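Local coordinates for protein 6-phosphogluconolactonase (PDB 3CSS) that probably hydrolyses 6-phosphogluconolactone to 6-phosphogluconate, the second step of the oxidative branch of the pentose phosphate pathway, at residues A[103-108]-A[139-144]; A[26-31]-A[37-42]; A[77-82]-A[115-120]; A[189-192]-A[197-200]. All blocks are in the same frame, centred on the assembly; numbering follows the deposited sequence.

Contact 1 of 4, residues A[103-108]-A[139-144]; sequences DVISID and NCLPCK
I105 reaches across to C140 and L141, a small apolar contact that joins the loop before helix 110-113 to the C-terminal end of helix 123-140 in this Rossmann-like α/β fold. The terminal methyl does most of the touching: I105 CD1 lies 3.8 Å from C140 CB, with C140 SG a little farther off at 4.2 Å from the same methyl. One carbon nearer the backbone, I105 CG1 faces L141 CD1 at 4.2 Å, and the two branched chains cross obliquely. I105 points its CG1 branch away from its own carbonyl carbon (chi1 -54°), and a second bend at chi2 (-57°) turns CD1 toward C140. L141 is the first residue to leave helical geometry after helix 123-140, and although its CB does not aim at I105, its CD1 branch bends back to meet it.

Around this layer the loop is tied to strand 69-77: D103 and I105 make backbone hydrogen bonds with F71, and I105 packs on I72 of that strand and on K136 of helix 123-140. The helix end is held on the same strand, where Q70 NE2 donates to C140 O and L141 rests on Q70. No hydrogen bond joins the two segments themselves, whose closest CA atoms, those of I105 and C140, remain 8.1 Å apart.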
loop_
_atom_site.group_PDB
_atom_site.type_symbol
_atom_site.label_atom_id
_atom_site.label_comp_id
_atom_site.label_asym_id
_atom_site.label_seq_id
_atom_site.Cartn_x
_atom_site.Cartn_y
_atom_site.Cartn_z
ATOM N N ASP A 103 -14.542 -3.863 -10.557
ATOM C CA ASP A 103 -13.190 -3.310 -10.641
ATOM C C ASP A 103 -12.457 -3.279 -9.299
ATOM O O ASP A 103 -11.337 -2.775 -9.223
ATOM C CB ASP A 103 -13.250 -1.885 -11.189
ATOM C CG ASP A 103 -13.728 -1.828 -12.615
ATOM O OD1 ASP A 103 -13.328 -2.696 -13.426
ATOM O OD2 ASP A 103 -14.521 -0.920 -12.922
ATOM N N VAL A 104 -13.097 -3.797 -8.254
ATOM C CA VAL A 104 -12.549 -3.790 -6.907
ATOM C C VAL A 104 -12.473 -5.215 -6.351
ATOM O O VAL A 104 -13.465 -5.936 -6.314
ATOM C CB VAL A 104 -13.413 -2.904 -5.950
ATOM C CG1 VAL A 104 -12.750 -2.807 -4.577
ATOM C CG2 VAL A 104 -13.621 -1.530 -6.539
ATOM N N ILE A 105 -11.289 -5.608 -5.904
ATOM C CA ILE A 105 -11.084 -6.904 -5.277
ATOM C C ILE A 105 -11.307 -6.775 -3.772
ATOM O O ILE A 105 -10.632 -5.990 -3.092
ATOM C CB ILE A 105 -9.676 -7.473 -5.593
ATOM C CG1 ILE A 105 -9.431 -7.510 -7.112
ATOM C CG2 ILE A 105 -9.496 -8.859 -4.988
ATOM C CD1 ILE A 105 -10.442 -8.284 -7.913
ATOM N N SER A 106 -12.273 -7.520 -3.251
ATOM C CA SER A 106 -12.615 -7.428 -1.838
ATOM C C SER A 106 -11.797 -8.398 -0.991
ATOM O O SER A 106 -11.369 -9.454 -1.463
ATOM C CB SER A 106 -14.109 -7.698 -1.632
ATOM O OG SER A 106 -14.447 -9.009 -2.003
ATOM N N ILE A 107 -11.593 -8.019 0.269
ATOM C CA ILE A 107 -11.008 -8.894 1.282
ATOM C C ILE A 107 -12.149 -9.415 2.153
ATOM O O ILE A 107 -12.965 -8.634 2.641
ATOM C CB ILE A 107 -9.991 -8.153 2.187
ATOM C CG1 ILE A 107 -8.816 -7.617 1.355
ATOM C CG2 ILE A 107 -9.466 -9.087 3.279
ATOM C CD1 ILE A 107 -7.847 -6.714 2.131
ATOM N N ASP A 108 -12.189 -10.728 2.343
ATOM C CA ASP A 108 -13.146 -11.374 3.235
ATOM C C ASP A 108 -12.543 -11.469 4.641
ATOM O O ASP A 108 -11.650 -12.274 4.874
ATOM C CB ASP A 108 -13.488 -12.762 2.680
ATOM C CG ASP A 108 -14.562 -13.465 3.463
ATOM O OD1 ASP A 108 -15.083 -12.892 4.446
ATOM O OD2 ASP A 108 -14.886 -14.609 3.077
ATOM N N ASN A 139 -5.813 -15.230 -8.735
ATOM C CA ASN A 139 -6.869 -15.575 -9.705
ATOM C C ASN A 139 -7.331 -14.389 -10.559
ATOM O O ASN A 139 -7.775 -14.579 -11.687
ATOM C CB ASN A 139 -8.088 -16.124 -8.958
ATOM C CG ASN A 139 -7.937 -17.585 -8.550
ATOM O OD1 ASN A 139 -7.036 -18.305 -9.006
ATOM N ND2 ASN A 139 -8.875 -18.051 -7.725
ATOM N N CYS A 140 -7.238 -13.171 -10.023
ATOM C CA CYS A 140 -7.877 -11.992 -10.643
ATOM C C CYS A 140 -6.925 -10.959 -11.231
ATOM O O CYS A 140 -7.363 -10.123 -12.023
ATOM C CB CYS A 140 -8.761 -11.272 -9.623
ATOM S SG CYS A 140 -10.092 -12.293 -8.990
ATOM N N LEU A 141 -5.658 -10.967 -10.785
ATOM C CA LEU A 141 -4.647 -10.048 -11.292
ATOM C C LEU A 141 -3.691 -10.699 -12.315
ATOM O O LEU A 141 -3.572 -11.932 -12.379
ATOM C CB LEU A 141 -3.824 -9.463 -10.130
ATOM C CG LEU A 141 -4.371 -8.235 -9.407
ATOM C CD1 LEU A 141 -5.805 -8.468 -8.901
ATOM C CD2 LEU A 141 -3.406 -7.854 -8.272
ATOM N N PRO A 142 -3.023 -9.863 -13.134
ATOM C CA PRO A 142 -1.917 -10.348 -13.945
ATOM C C PRO A 142 -0.795 -10.819 -13.030
ATOM O O PRO A 142 -0.395 -10.094 -12.117
ATOM C CB PRO A 142 -1.460 -9.105 -14.733
ATOM C CG PRO A 142 -2.366 -8.030 -14.378
ATOM C CD PRO A 142 -3.084 -8.394 -13.135
ATOM N N CYS A 143 -0.306 -12.034 -13.281
ATOM C CA CYS A 143 0.741 -12.633 -12.458
ATOM C C CYS A 143 1.895 -13.098 -13.319
ATOM O O CYS A 143 1.720 -13.380 -14.529
ATOM C CB CYS A 143 0.183 -13.815 -11.646
ATOM S SG CYS A 143 -1.093 -13.358 -10.462
ATOM N N LYS A 144 3.055 -13.208 -12.693
ATOM C CA LYS A 144 4.217 -13.814 -13.307
ATOM C C LYS A 144 4.888 -14.787 -12.342
ATOM O O LYS A 144 4.772 -14.659 -11.134
ATOM C CB LYS A 144 5.168 -12.728 -13.795
ATOM C CG LYS A 144 4.643 -12.056 -15.063
ATOM C CD LYS A 144 5.756 -11.440 -15.890
ATOM C CE LYS A 144 5.564 -11.698 -17.370
ATOM N NZ LYS A 144 6.726 -11.187 -18.136
#

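Contact 2 of 4, residues A[26-31]-A[37-42]; sequences LAAIDA and VPVVLA
V39, the first residue of strand 39-43, presses one methyl, CG2, against A28 and I29 near the end of helix 14-30. Its CB is directed at the helix, and from there the two branches part. CG1 stands opposite the backbone N (chi1 165°), while CG2 lies opposite the carbonyl carbon and is the branch that makes the contact. V39 CG2 sits 3.6 Å from A28 O and 3.8 Å from I29 CA, so it rests on the helix backbone as much as on side chains. It also meets I29 CG1 at 4.0 Å, the two side chains crossing at about a right angle, and A28 CB at 4.4 Å. The contact is entirely van der Waals, with no hydrogen bond between the segments; D30 N and A31 N bond back to L26 O and A27 O.

Helix and strand follow one another through a short connection, in which R32 bonds to both I29 O and V37 O. The strand lies inside the mixed central sheet between strands 158-162 and 69-77, and the helix packs on one face of that sheet, with A28 also touching I158 and I29 touching V69.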
loop_
_atom_site.group_PDB
_atom_site.type_symbol
_atom_site.label_atom_id
_atom_site.label_comp_id
_atom_site.label_asym_id
_atom_site.label_seq_id
_atom_site.Cartn_x
_atom_site.Cartn_y
_atom_site.Cartn_z
ATOM N N LEU A 26 -2.700 8.960 -13.342
ATOM C CA LEU A 26 -3.230 9.311 -14.675
ATOM C C LEU A 26 -2.233 9.057 -15.807
ATOM O O LEU A 26 -2.639 8.699 -16.909
ATOM C CB LEU A 26 -3.680 10.769 -14.724
ATOM C CG LEU A 26 -4.801 11.177 -13.772
ATOM C CD1 LEU A 26 -5.113 12.649 -13.940
ATOM C CD2 LEU A 26 -6.042 10.316 -13.940
ATOM N N ALA A 27 -0.944 9.236 -15.526
ATOM C CA ALA A 27 0.127 8.959 -16.489
ATOM C C ALA A 27 0.142 7.472 -16.853
ATOM O O ALA A 27 0.224 7.115 -18.029
ATOM C CB ALA A 27 1.479 9.375 -15.907
ATOM N N ALA A 28 0.033 6.613 -15.840
ATOM C CA ALA A 28 0.009 5.161 -16.047
ATOM C C ALA A 28 -1.224 4.718 -16.849
ATOM O O ALA A 28 -1.126 3.831 -17.709
ATOM C CB ALA A 28 0.080 4.428 -14.707
ATOM N N ILE A 29 -2.368 5.349 -16.582
ATOM C CA ILE A 29 -3.606 5.058 -17.310
ATOM C C ILE A 29 -3.508 5.497 -18.773
ATOM O O ILE A 29 -3.893 4.749 -19.661
ATOM C CB ILE A 29 -4.842 5.738 -16.671
ATOM C CG1 ILE A 29 -5.144 5.120 -15.299
ATOM C CG2 ILE A 29 -6.071 5.611 -17.598
ATOM C CD1 ILE A 29 -6.139 5.905 -14.471
ATOM N N ASP A 30 -3.000 6.706 -19.013
ATOM C CA ASP A 30 -2.853 7.218 -20.376
ATOM C C ASP A 30 -1.745 6.503 -21.154
ATOM O O ASP A 30 -1.814 6.417 -22.381
ATOM C CB ASP A 30 -2.595 8.729 -20.377
ATOM C CG ASP A 30 -2.869 9.365 -21.738
ATOM O OD1 ASP A 30 -4.059 9.540 -22.086
ATOM O OD2 ASP A 30 -1.897 9.683 -22.458
ATOM N N ALA A 31 -0.742 5.982 -20.448
ATOM C CA ALA A 31 0.391 5.309 -21.090
ATOM C C ALA A 31 0.118 3.857 -21.497
ATOM O O ALA A 31 0.971 3.231 -22.130
ATOM C CB ALA A 31 1.623 5.370 -20.196
ATOM N N VAL A 37 -7.227 -3.271 -21.013
ATOM C CA VAL A 37 -6.721 -3.922 -19.800
ATOM C C VAL A 37 -6.470 -2.845 -18.755
ATOM O O VAL A 37 -5.851 -1.825 -19.059
ATOM C CB VAL A 37 -5.406 -4.714 -20.029
ATOM C CG1 VAL A 37 -5.555 -5.657 -21.199
ATOM C CG2 VAL A 37 -4.213 -3.780 -20.247
ATOM N N PRO A 38 -6.945 -3.066 -17.523
ATOM C CA PRO A 38 -6.815 -1.999 -16.534
ATOM C C PRO A 38 -5.410 -1.831 -15.955
ATOM O O PRO A 38 -4.588 -2.734 -16.035
ATOM C CB PRO A 38 -7.766 -2.442 -15.421
ATOM C CG PRO A 38 -7.741 -3.910 -15.483
ATOM C CD PRO A 38 -7.653 -4.233 -16.971
ATOM N N VAL A 39 -5.167 -0.652 -15.400
ATOM C CA VAL A 39 -4.031 -0.414 -14.504
ATOM C C VAL A 39 -4.391 -1.030 -13.146
ATOM O O VAL A 39 -5.486 -0.809 -12.628
ATOM C CB VAL A 39 -3.776 1.119 -14.376
ATOM C CG1 VAL A 39 -2.868 1.464 -13.194
ATOM C CG2 VAL A 39 -3.189 1.640 -15.680
ATOM N N VAL A 40 -3.490 -1.815 -12.565
ATOM C CA VAL A 40 -3.740 -2.381 -11.244
ATOM C C VAL A 40 -3.174 -1.407 -10.209
ATOM O O VAL A 40 -1.978 -1.127 -10.225
ATOM C CB VAL A 40 -3.089 -3.786 -11.074
ATOM C CG1 VAL A 40 -3.469 -4.366 -9.745
ATOM C CG2 VAL A 40 -3.514 -4.716 -12.189
ATOM N N LEU A 41 -4.041 -0.906 -9.326
ATOM C CA LEU A 41 -3.674 0.088 -8.299
ATOM C C LEU A 41 -3.909 -0.519 -6.920
ATOM O O LEU A 41 -5.027 -0.932 -6.627
ATOM C CB LEU A 41 -4.522 1.363 -8.472
ATOM C CG LEU A 41 -4.345 2.529 -7.474
ATOM C CD1 LEU A 41 -2.918 3.027 -7.476
ATOM C CD2 LEU A 41 -5.352 3.677 -7.762
ATOM N N ALA A 42 -2.871 -0.550 -6.083
ATOM C CA ALA A 42 -3.013 -0.962 -4.693
ATOM C C ALA A 42 -3.130 0.282 -3.826
ATOM O O ALA A 42 -2.197 1.119 -3.754
ATOM C CB ALA A 42 -1.819 -1.805 -4.239
#

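Contact 3 of 4, residues A[77-82]-A[115-120]; sequences RLLSED and TSKDEK
S116 OG donates a short hydrogen bond, 2.6 Å, to L78 O, and this is the polar link between two loops at the edge of the α/β fold. One loop leaves strand 69-77; the other runs between helices 110-113 and 123-140. The hydroxyl lies in the plane of the L78 carbonyl and almost in line with it, the C=O...OG angle being 160°. Its chi1 of 64° places OG between the backbone N and carbonyl carbon of S116 and turns it to the acceptor. Directly beside the bond, L78 CB and S116 CB touch at 3.7 Å, so the serine packs with its carbon as well as bonding with its oxygen.

Both partners sit in tight turns. L78 is the centre of an inverse gamma turn, closed by the 2.7 Å bond from L79 N to R77 O, and S116 occupies the second position of a type I beta turn, closed by D118 N bonding to T115 O. W200 runs alongside and makes backbone hydrogen bonds to both L78 and S116, while the L78 side chain continues inward onto V202, A126 and V129.

Farther out, K117 reaches back over L79. The lysine chain is extended beyond CG and crosses the leucine at about a right angle, so that its aliphatic part rather than its ammonium group makes the contact. The closest approach is between K117 CE and L79 CD2, at 3.5 Å.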
loop_
_atom_site.group_PDB
_atom_site.type_symbol
_atom_site.label_atom_id
_atom_site.label_comp_id
_atom_site.label_asym_id
_atom_site.label_seq_id
_atom_site.Cartn_x
_atom_site.Cartn_y
_atom_site.Cartn_z
ATOM N N ARG A 77 -6.835 -3.411 7.931
ATOM C CA ARG A 77 -7.157 -3.718 9.313
ATOM C C ARG A 77 -8.286 -4.739 9.342
ATOM O O ARG A 77 -9.330 -4.527 8.702
ATOM C CB ARG A 77 -7.610 -2.438 10.022
ATOM C CG ARG A 77 -6.548 -1.374 10.160
ATOM C CD ARG A 77 -6.442 -0.463 8.932
ATOM N NE ARG A 77 -5.470 0.618 9.113
ATOM C CZ ARG A 77 -5.726 1.824 9.609
ATOM N NH1 ARG A 77 -6.935 2.153 10.027
ATOM N NH2 ARG A 77 -4.735 2.723 9.710
ATOM N N LEU A 78 -8.129 -5.818 10.111
ATOM C CA LEU A 78 -9.133 -6.894 10.124
ATOM C C LEU A 78 -10.306 -6.539 11.026
ATOM O O LEU A 78 -10.536 -7.138 12.091
ATOM C CB LEU A 78 -8.501 -8.231 10.484
ATOM C CG LEU A 78 -7.426 -8.659 9.477
ATOM C CD1 LEU A 78 -6.810 -9.994 9.862
ATOM C CD2 LEU A 78 -7.984 -8.692 8.047
ATOM N N LEU A 79 -11.027 -5.521 10.565
ATOM C CA LEU A 79 -12.274 -5.055 11.145
ATOM C C LEU A 79 -13.359 -5.217 10.065
ATOM O O LEU A 79 -13.054 -5.482 8.905
ATOM C CB LEU A 79 -12.116 -3.585 11.559
ATOM C CG LEU A 79 -10.998 -3.284 12.569
ATOM C CD1 LEU A 79 -10.558 -1.830 12.500
ATOM C CD2 LEU A 79 -11.409 -3.658 13.994
ATOM N N SER A 80 -14.624 -5.069 10.440
ATOM C CA SER A 80 -15.708 -5.128 9.456
ATOM C C SER A 80 -15.524 -4.038 8.380
ATOM O O SER A 80 -14.908 -3.001 8.637
ATOM C CB SER A 80 -17.091 -5.035 10.138
ATOM O OG SER A 80 -17.412 -3.705 10.525
ATOM N N GLU A 81 -16.024 -4.299 7.175
ATOM C CA GLU A 81 -16.022 -3.308 6.083
ATOM C C GLU A 81 -16.743 -1.997 6.443
ATOM O O GLU A 81 -16.396 -0.937 5.915
ATOM C CB GLU A 81 -16.660 -3.893 4.811
ATOM C CG GLU A 81 -15.835 -4.984 4.143
ATOM C CD GLU A 81 -16.341 -5.371 2.759
ATOM O OE1 GLU A 81 -15.497 -5.728 1.900
ATOM O OE2 GLU A 81 -17.571 -5.324 2.529
ATOM N N ASP A 82 -17.745 -2.059 7.319
ATOM C CA ASP A 82 -18.438 -0.831 7.747
ATOM C C ASP A 82 -17.802 -0.167 8.990
ATOM O O ASP A 82 -18.278 0.880 9.443
ATOM C CB ASP A 82 -19.971 -1.034 7.899
ATOM C CG ASP A 82 -20.347 -2.268 8.698
ATOM O OD1 ASP A 82 -19.442 -2.956 9.216
ATOM O OD2 ASP A 82 -21.565 -2.551 8.803
ATOM N N THR A 115 -11.282 -12.756 16.605
ATOM C CA THR A 115 -9.992 -12.752 17.317
ATOM C C THR A 115 -8.982 -11.651 16.906
ATOM O O THR A 115 -7.888 -11.566 17.481
ATOM C CB THR A 115 -9.299 -14.141 17.175
ATOM O OG1 THR A 115 -9.004 -14.392 15.795
ATOM C CG2 THR A 115 -10.190 -15.273 17.732
ATOM N N SER A 116 -9.337 -10.800 15.938
ATOM C CA SER A 116 -8.373 -9.853 15.342
ATOM C C SER A 116 -7.883 -8.761 16.304
ATOM O O SER A 116 -6.855 -8.138 16.061
ATOM C CB SER A 116 -8.955 -9.216 14.063
ATOM O OG SER A 116 -10.105 -8.434 14.329
ATOM N N LYS A 117 -8.608 -8.527 17.397
ATOM C CA LYS A 117 -8.162 -7.552 18.397
ATOM C C LYS A 117 -7.318 -8.190 19.512
ATOM O O LYS A 117 -6.857 -7.503 20.420
ATOM C CB LYS A 117 -9.359 -6.791 18.962
ATOM C CG LYS A 117 -10.095 -5.977 17.900
ATOM C CD LYS A 117 -11.172 -5.104 18.518
ATOM C CE LYS A 117 -11.812 -4.201 17.476
ATOM N NZ LYS A 117 -13.051 -3.544 18.002
ATOM N N ASP A 118 -7.096 -9.499 19.423
ATOM C CA ASP A 118 -6.284 -10.209 20.403
ATOM C C ASP A 118 -4.882 -10.289 19.851
ATOM O O ASP A 118 -4.641 -10.992 18.878
ATOM C CB ASP A 118 -6.834 -11.613 20.628
ATOM C CG ASP A 118 -6.168 -12.336 21.793
ATOM O OD1 ASP A 118 -5.009 -12.024 22.164
ATOM O OD2 ASP A 118 -6.819 -13.246 22.336
ATOM N N GLU A 119 -3.958 -9.574 20.484
ATOM C CA GLU A 119 -2.604 -9.453 19.967
ATOM C C GLU A 119 -1.947 -10.807 19.735
ATOM O O GLU A 119 -1.336 -11.021 18.694
ATOM C CB GLU A 119 -1.761 -8.587 20.904
ATOM C CG GLU A 119 -0.326 -8.430 20.480
ATOM C CD GLU A 119 0.410 -7.399 21.308
ATOM O OE1 GLU A 119 -0.230 -6.728 22.155
ATOM O OE2 GLU A 119 1.635 -7.273 21.118
ATOM N N LYS A 120 -2.071 -11.721 20.696
ATOM C CA LYS A 120 -1.488 -13.051 20.524
ATOM C C LYS A 120 -2.439 -13.971 19.749
ATOM O O LYS A 120 -2.052 -14.569 18.734
ATOM C CB LYS A 120 -1.131 -13.680 21.873
ATOM C CG LYS A 120 -0.130 -14.834 21.753
ATOM C CD LYS A 120 -0.477 -16.003 22.679
ATOM C CE LYS A 120 0.515 -17.156 22.515
ATOM N NZ LYS A 120 0.209 -18.306 23.413
#

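Contact 4 of 4, residues A[189-192]-A[197-200]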
loop_
_atom_site.group_PDB
_atom_site.type_symbol
_atom_site.label_atom_id
_atom_site.label_comp_id
_atom_site.label_asym_id
_atom_site.label_seq_id
_atom_site.Cartn_x
_atom_site.Cartn_y
_atom_site.Cartn_z
ATOM N N SER A 189 0.378 -9.249 10.202
ATOM C CA SER A 189 1.096 -8.536 11.242
ATOM C C SER A 189 0.148 -7.976 12.266
ATOM O O SER A 189 -1.029 -7.792 11.982
ATOM C CB SER A 189 1.830 -7.356 10.633
ATOM O OG SER A 189 0.884 -6.460 10.083
ATOM N N PHE A 190 0.696 -7.690 13.438
ATOM C CA PHE A 190 0.046 -6.845 14.437
ATOM C C PHE A 190 0.869 -5.543 14.513
ATOM O O PHE A 190 2.108 -5.559 14.365
ATOM C CB PHE A 190 0.005 -7.549 15.810
ATOM C CG PHE A 190 -1.013 -6.969 16.751
ATOM C CD1 PHE A 190 -2.339 -7.374 16.663
ATOM C CD2 PHE A 190 -0.661 -6.006 17.695
ATOM C CE1 PHE A 190 -3.302 -6.852 17.498
ATOM C CE2 PHE A 190 -1.612 -5.465 18.540
ATOM C CZ PHE A 190 -2.946 -5.909 18.454
ATOM N N PRO A 191 0.197 -4.401 14.705
ATOM C CA PRO A 191 0.960 -3.161 14.766
ATOM C C PRO A 191 2.013 -3.117 15.861
ATOM O O PRO A 191 1.914 -3.807 16.880
ATOM C CB PRO A 191 -0.100 -2.070 15.004
ATOM C CG PRO A 191 -1.305 -2.796 15.462
ATOM C CD PRO A 191 -1.249 -4.159 14.835
ATOM N N SER A 192 3.024 -2.288 15.619
ATOM C CA SER A 192 4.089 -2.043 16.570
ATOM C C SER A 192 3.524 -1.220 17.746
ATOM O O SER A 192 2.388 -0.721 17.660
ATOM C CB SER A 192 5.223 -1.289 15.886
ATOM O OG SER A 192 4.848 0.039 15.587
ATOM N N PRO A 197 -4.841 1.415 14.562
ATOM C CA PRO A 197 -5.567 0.665 15.576
ATOM C C PRO A 197 -4.903 -0.661 15.950
ATOM O O PRO A 197 -4.212 -1.259 15.116
ATOM C CB PRO A 197 -6.942 0.424 14.924
ATOM C CG PRO A 197 -6.741 0.565 13.499
ATOM C CD PRO A 197 -5.595 1.504 13.300
ATOM N N LYS A 198 -5.129 -1.101 17.190
ATOM C CA LYS A 198 -4.570 -2.339 17.713
ATOM C C LYS A 198 -5.414 -3.527 17.243
ATOM O O LYS A 198 -6.234 -4.070 17.989
ATOM C CB LYS A 198 -4.528 -2.315 19.249
ATOM C CG LYS A 198 -3.677 -1.202 19.850
ATOM C CD LYS A 198 -2.243 -1.288 19.383
ATOM C CE LYS A 198 -1.348 -0.266 20.053
ATOM N NZ LYS A 198 0.037 -0.360 19.508
ATOM N N VAL A 199 -5.213 -3.920 15.993
ATOM C CA VAL A 199 -5.955 -5.003 15.375
ATOM C C VAL A 199 -5.029 -5.681 14.384
ATOM O O VAL A 199 -4.186 -5.010 13.752
ATOM C CB VAL A 199 -7.232 -4.490 14.624
ATOM C CG1 VAL A 199 -6.883 -3.490 13.536
ATOM C CG2 VAL A 199 -8.079 -5.676 14.053
ATOM N N TRP A 200 -5.174 -6.999 14.251
ATOM C CA TRP A 200 -4.409 -7.760 13.266
ATOM C C TRP A 200 -4.634 -7.222 11.862
ATOM O O TRP A 200 -5.690 -6.623 11.558
ATOM C CB TRP A 200 -4.702 -9.276 13.338
ATOM C CG TRP A 200 -3.877 -9.952 14.372
ATOM C CD1 TRP A 200 -4.177 -10.106 15.692
ATOM C CD2 TRP A 200 -2.585 -10.543 14.182
ATOM N NE1 TRP A 200 -3.155 -10.755 16.333
ATOM C CE2 TRP A 200 -2.156 -11.021 15.431
ATOM C CE3 TRP A 200 -1.749 -10.715 13.069
ATOM C CZ2 TRP A 200 -0.923 -11.645 15.607
ATOM C CZ3 TRP A 200 -0.529 -11.329 13.244
ATOM C CH2 TRP A 200 -0.131 -11.800 14.500
HETATM O O HOH W 1 0.864 -3.011 19.540
#
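F190 and W200 form an edge-to-face aromatic pair at the base of the loop joining edge strand 186-189 to its antiparallel neighbour 201-204 in the central sheet. The phenyl edge is directed at the face of the indole, the phenyl centroid 4.9 Å from that of the W200 five-membered ring and the planes at 65°. F190 CD1 makes the closest approach, 3.4 Å from W200 CD1. A CH-pi contact extends the pair: F190 CB stands over the six-membered ring of W200, 4.1 Å from its centroid. With CG opposite the backbone N (chi1 -161°), the phenyl extends along the other segment, and its CZ comes within 3.6 Å of K198 C.

Other packing is against backbone. P191 lays its ring on the facing chain, CD being 3.2 Å from V199 O and CG 3.3 Å from P197 O, while S189 O approaches the indole at CE3.

Polar contacts lie at two places, the indole nitrogen and the K198 ammonium group. W200 NE1 donates to D118 O of the loop 115-120. K198 bends at chi2 (-59°), and its NZ donates to the carbonyls of P193 and M195 within the loop. A water bridges the segments, accepting from K198 NZ at 2.8 Å and donating to P191 O at 3.0 Å.

Contacts 1 and 2 meet at the parallel part of the central sheet, where L141 and P142 of contact 1 pack on V40 of contact 2. Both are small and apolar, but contact 2 is buried between helix and strand, whereas contact 1 reaches the surface at C140. Contacts 3 and 4, also largely buried but each with an exposed lysine (K117, K198) at its margin, lie together near the antiparallel edge, their centres about 8 Å apart. They are joined through W200 of contact 4, whose backbone bonds to contact 3. There the chemistry is more mixed: a serine-carbonyl bond in contact 3, and aromatic packing with a bridging water in contact 4. Contact 2 lies across the chain's centre from both.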